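PDB 6C62: 1-carboxybiuret hydrolase subunit AtzE from Pseudomonas sp., which hydrolyses 1-carboxybiuret to urea-1,3-dicarboxylate and ammonia, a step in the bacterial degradation of the herbicide atrazine. Local coordinates for residues D100-A112 / A220-L232. Sequence-based numbering, arbitrary orientation.
Sequences DAVLVQRLKAAGA and ALAYDAMQGPDPL
Arg106 reaches from helix 102-109 to the C-terminal end of helix 216-226, where its guanidinium gathers the last carbonyl of that helix, Met226, and two in the loop that follows, Gly228 and Pro229, while Leu103 and Leu107 close on Met226 on the side of strand 165-170. Both helices pack on the central mixed sheet of the amidase fold; the axes of segments 102-109 and 220-226 approach to 8.8 Å, with their N-to-C directions at 110°. The arginine chain runs extended from CG to NE, which carries the flat group past the end of helix 216-226 to the loop 227-230. There Arg106 NH1 donates to Met226 O at 3.0 Å and, almost straight (171°), to Gly228 O at 2.9 Å; both oxygens lie near the guanidinium plane, yet each is met from above its own carbonyl plane. Arg106 NH2 donates to Pro229 O through a more bent bond, the oxygen lying somewhat out of the guanidinium plane. Val102 CG1 lies over one face of the group, offset toward its rim, and Val102 CG2 touches Asp230 OD2, an oxygen that is itself held by Arg197 and Ser195. A leucine in place of Arg106 would probably leave the carbonyls of Met226, Gly228 and Pro229 without these donors and the loop freer to move. On the sheet side, Met226 crosses Leu103 at about a right angle, its SD 4.0 Å from Leu103 CB, and its CG meets Leu107 CD2 at 3.8 Å. Leu167 of strand 165-170 touches all three side chains. Farther along, Ala110 CB abuts Ala225 CB at 3.8 Å, two methyl groups in direct contact. Beside them one water donates to both Arg106 O, at 2.6 Å, and Ala225 O, bridging the two helices.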
loop_
_atom_site.group_PDB
_atom_site.type_symbol
_atom_site.label_atom_id
_atom_site.label_comp_id
_atom_site.label_asym_id
_atom_site.label_seq_id
_atom_site.Cartn_x
_atom_site.Cartn_y
_atom_site.Cartn_z
ATOM N N ASP A 100 15.885 21.707 -8.763
ATOM C CA ASP A 100 14.706 21.543 -9.625
ATOM C C ASP A 100 14.094 20.162 -9.450
ATOM O O ASP A 100 14.825 19.185 -9.192
ATOM C CB ASP A 100 15.137 21.620 -11.102
ATOM C CG ASP A 100 15.572 23.037 -11.540
ATOM O OD1 ASP A 100 15.097 24.077 -10.951
ATOM O OD2 ASP A 100 16.335 23.102 -12.540
ATOM N N ALA A 101 12.781 20.080 -9.605
ATOM C CA ALA A 101 12.108 18.788 -9.766
ATOM C C ALA A 101 12.788 18.019 -10.867
ATOM O O ALA A 101 13.249 18.584 -11.846
ATOM C CB ALA A 101 10.672 19.021 -10.193
ATOM N N VAL A 102 12.799 16.715 -10.735
ATOM C CA VAL A 102 13.376 15.881 -11.798
ATOM C C VAL A 102 12.802 16.171 -13.181
ATOM O O VAL A 102 13.551 16.219 -14.141
ATOM C CB VAL A 102 13.235 14.365 -11.415
ATOM C CG1 VAL A 102 13.598 13.471 -12.551
ATOM C CG2 VAL A 102 14.143 14.084 -10.207
ATOM N N LEU A 103 11.476 16.350 -13.314
ATOM C CA LEU A 103 10.957 16.631 -14.625
ATOM C C LEU A 103 11.439 17.974 -15.236
ATOM O O LEU A 103 11.663 18.064 -16.482
ATOM C CB LEU A 103 9.428 16.586 -14.651
ATOM C CG LEU A 103 8.798 15.284 -14.208
ATOM C CD1 LEU A 103 7.342 15.319 -14.506
ATOM C CD2 LEU A 103 9.469 14.095 -14.898
ATOM N N VAL A 104 11.615 18.975 -14.370
ATOM C CA VAL A 104 12.205 20.248 -14.767
ATOM C C VAL A 104 13.652 20.051 -15.224
ATOM O O VAL A 104 14.035 20.593 -16.286
ATOM C CB VAL A 104 12.095 21.295 -13.640
ATOM C CG1 VAL A 104 12.880 22.567 -13.998
ATOM C CG2 VAL A 104 10.634 21.582 -13.321
ATOM N N GLN A 105 14.437 19.271 -14.464
ATOM C CA GLN A 105 15.829 18.933 -14.846
ATOM C C GLN A 105 15.879 18.272 -16.218
ATOM O O GLN A 105 16.733 18.592 -17.025
ATOM C CB GLN A 105 16.514 17.978 -13.853
ATOM C CG GLN A 105 16.634 18.463 -12.388
ATOM C CD GLN A 105 17.145 17.421 -11.331
ATOM O OE1 GLN A 105 17.546 16.252 -11.641
ATOM N NE2 GLN A 105 17.043 17.837 -10.042
ATOM N N ARG A 106 14.948 17.357 -16.492
ATOM C CA ARG A 106 14.911 16.677 -17.806
ATOM C C ARG A 106 14.524 17.614 -18.965
ATOM O O ARG A 106 15.101 17.512 -20.063
ATOM C CB ARG A 106 14.064 15.415 -17.704
ATOM C CG ARG A 106 14.785 14.397 -16.844
ATOM C CD ARG A 106 14.065 13.101 -16.706
ATOM N NE ARG A 106 14.698 12.230 -15.719
ATOM C CZ ARG A 106 14.217 11.017 -15.431
ATOM N NH1 ARG A 106 13.121 10.555 -16.018
ATOM N NH2 ARG A 106 14.810 10.257 -14.517
ATOM N N LEU A 107 13.598 18.551 -18.713
ATOM C CA LEU A 107 13.225 19.503 -19.739
ATOM C C LEU A 107 14.399 20.446 -20.010
ATOM O O LEU A 107 14.693 20.773 -21.135
ATOM C CB LEU A 107 11.959 20.281 -19.393
ATOM C CG LEU A 107 10.651 19.443 -19.469
ATOM C CD1 LEU A 107 9.477 20.303 -18.971
ATOM C CD2 LEU A 107 10.379 18.881 -20.831
ATOM N N LYS A 108 15.041 20.908 -18.946
ATOM C CA LYS A 108 16.240 21.728 -19.043
ATOM C C LYS A 108 17.348 21.023 -19.901
ATOM O O LYS A 108 17.891 21.648 -20.808
ATOM C CB LYS A 108 16.771 22.081 -17.664
ATOM C CG LYS A 108 18.067 22.827 -17.735
ATOM C CD LYS A 108 18.532 23.308 -16.381
ATOM C CE LYS A 108 20.046 23.145 -16.222
ATOM N NZ LYS A 108 20.915 24.384 -16.082
ATOM N N ALA A 109 17.619 19.745 -19.623
ATOM C CA ALA A 109 18.590 18.935 -20.380
ATOM C C ALA A 109 18.194 18.821 -21.844
ATOM O O ALA A 109 19.055 18.663 -22.674
ATOM C CB ALA A 109 18.774 17.517 -19.784
ATOM N N ALA A 110 16.890 18.815 -22.151
ATOM C CA ALA A 110 16.450 18.804 -23.517
ATOM C C ALA A 110 16.481 20.199 -24.197
ATOM O O ALA A 110 16.141 20.303 -25.347
ATOM C CB ALA A 110 15.042 18.215 -23.597
ATOM N N GLY A 111 16.891 21.240 -23.476
ATOM C CA GLY A 111 17.128 22.577 -24.048
ATOM C C GLY A 111 15.991 23.531 -23.784
ATOM O O GLY A 111 16.041 24.618 -24.259
ATOM N N ALA A 112 14.948 23.103 -23.055
ATOM C CA ALA A 112 13.824 23.973 -22.806
ATOM C C ALA A 112 14.188 25.068 -21.799
ATOM O O ALA A 112 15.061 24.908 -20.952
ATOM C CB ALA A 112 12.611 23.177 -22.396
ATOM N N ALA A 220 4.089 14.981 -27.232
ATOM C CA ALA A 220 4.967 13.824 -27.482
ATOM C C ALA A 220 6.415 14.161 -27.222
ATOM O O ALA A 220 7.141 13.372 -26.598
ATOM C CB ALA A 220 4.777 13.270 -28.898
ATOM N N LEU A 221 6.830 15.349 -27.683
ATOM C CA LEU A 221 8.236 15.792 -27.516
ATOM C C LEU A 221 8.570 15.972 -26.036
ATOM O O LEU A 221 9.639 15.567 -25.612
ATOM C CB LEU A 221 8.527 17.144 -28.235
ATOM C CG LEU A 221 8.567 17.042 -29.760
ATOM C CD1 LEU A 221 8.325 18.389 -30.360
ATOM C CD2 LEU A 221 9.867 16.494 -30.255
ATOM N N ALA A 222 7.638 16.572 -25.273
ATOM C CA ALA A 222 7.890 16.867 -23.856
ATOM C C ALA A 222 7.891 15.563 -23.062
ATOM O O ALA A 222 8.749 15.324 -22.228
ATOM C CB ALA A 222 6.839 17.822 -23.352
ATOM N N TYR A 223 6.901 14.720 -23.349
ATOM C CA TYR A 223 6.812 13.374 -22.760
ATOM C C TYR A 223 8.092 12.571 -23.012
ATOM O O TYR A 223 8.694 12.067 -22.076
ATOM C CB TYR A 223 5.584 12.663 -23.286
ATOM C CG TYR A 223 5.468 11.201 -22.976
ATOM C CD1 TYR A 223 5.538 10.743 -21.683
ATOM C CD2 TYR A 223 5.317 10.267 -23.990
ATOM C CE1 TYR A 223 5.437 9.368 -21.394
ATOM C CE2 TYR A 223 5.140 8.919 -23.734
ATOM C CZ TYR A 223 5.245 8.468 -22.408
ATOM O OH TYR A 223 5.160 7.144 -22.132
ATOM N N ASP A 224 8.559 12.502 -24.244
ATOM C CA ASP A 224 9.855 11.787 -24.512
ATOM C C ASP A 224 11.061 12.340 -23.752
ATOM O O ASP A 224 11.806 11.582 -23.129
ATOM C CB ASP A 224 10.165 11.711 -25.999
ATOM C CG ASP A 224 9.261 10.675 -26.743
ATOM O OD1 ASP A 224 8.265 10.091 -26.114
ATOM O OD2 ASP A 224 9.515 10.494 -27.982
ATOM N N ALA A 225 11.146 13.654 -23.662
ATOM C CA ALA A 225 12.198 14.304 -22.896
ATOM C C ALA A 225 12.188 13.975 -21.398
ATOM O O ALA A 225 13.271 13.895 -20.770
ATOM C CB ALA A 225 12.111 15.825 -23.112
ATOM N N MET A 226 10.990 13.782 -20.854
ATOM C CA MET A 226 10.789 13.581 -19.421
ATOM C C MET A 226 10.869 12.088 -18.933
ATOM O O MET A 226 11.026 11.800 -17.768
ATOM C CB MET A 226 9.424 14.166 -19.071
ATOM C CG MET A 226 9.460 15.665 -19.106
ATOM S SD MET A 226 7.978 16.399 -18.331
ATOM C CE MET A 226 6.729 15.960 -19.516
ATOM N N GLN A 227 10.766 11.180 -19.872
ATOM C CA GLN A 227 10.727 9.743 -19.575
ATOM C C GLN A 227 12.038 9.212 -19.028
ATOM O O GLN A 227 13.095 9.732 -19.366
ATOM C CB GLN A 227 10.441 8.952 -20.832
ATOM C CG GLN A 227 8.992 8.871 -21.280
ATOM C CD GLN A 227 8.847 7.798 -22.350
ATOM O OE1 GLN A 227 9.110 6.649 -22.072
ATOM N NE2 GLN A 227 8.445 8.185 -23.572
ATOM N N GLY A 228 11.963 8.173 -18.198
ATOM C CA GLY A 228 13.156 7.500 -17.723
ATOM C C GLY A 228 12.988 7.073 -16.277
ATOM O O GLY A 228 12.360 7.797 -15.483
ATOM N N PRO A 229 13.593 5.940 -15.911
ATOM C CA PRO A 229 13.580 5.508 -14.510
ATOM C C PRO A 229 14.225 6.512 -13.585
ATOM O O PRO A 229 15.032 7.309 -14.009
ATOM C CB PRO A 229 14.379 4.196 -14.504
ATOM C CG PRO A 229 15.161 4.209 -15.763
ATOM C CD PRO A 229 14.482 5.093 -16.755
ATOM N N ASP A 230 13.774 6.529 -12.340
ATOM C CA ASP A 230 14.357 7.327 -11.305
ATOM C C ASP A 230 14.313 6.470 -10.037
ATOM O O ASP A 230 13.278 6.438 -9.314
ATOM C CB ASP A 230 13.530 8.583 -11.119
ATOM C CG ASP A 230 14.093 9.497 -10.035
ATOM O OD1 ASP A 230 15.164 9.160 -9.468
ATOM O OD2 ASP A 230 13.463 10.558 -9.763
ATOM N N PRO A 231 15.410 5.737 -9.759
ATOM C CA PRO A 231 15.457 4.877 -8.540
ATOM C C PRO A 231 15.252 5.650 -7.235
ATOM O O PRO A 231 14.949 5.037 -6.251
ATOM C CB PRO A 231 16.886 4.280 -8.581
ATOM C CG PRO A 231 17.667 5.110 -9.545
ATOM C CD PRO A 231 16.655 5.648 -10.559
ATOM N N LEU A 232 15.462 6.960 -7.197
ATOM C CA LEU A 232 15.173 7.710 -5.984
ATOM C C LEU A 232 13.688 8.073 -5.833
ATOM O O LEU A 232 13.353 8.682 -4.875
ATOM C CB LEU A 232 16.025 8.969 -5.896
ATOM C CG LEU A 232 17.551 8.747 -5.912
ATOM C CD1 LEU A 232 18.304 10.067 -5.907
ATOM C CD2 LEU A 232 17.980 7.917 -4.718
HETATM O O HOH W 1 15.618 15.245 -21.238
#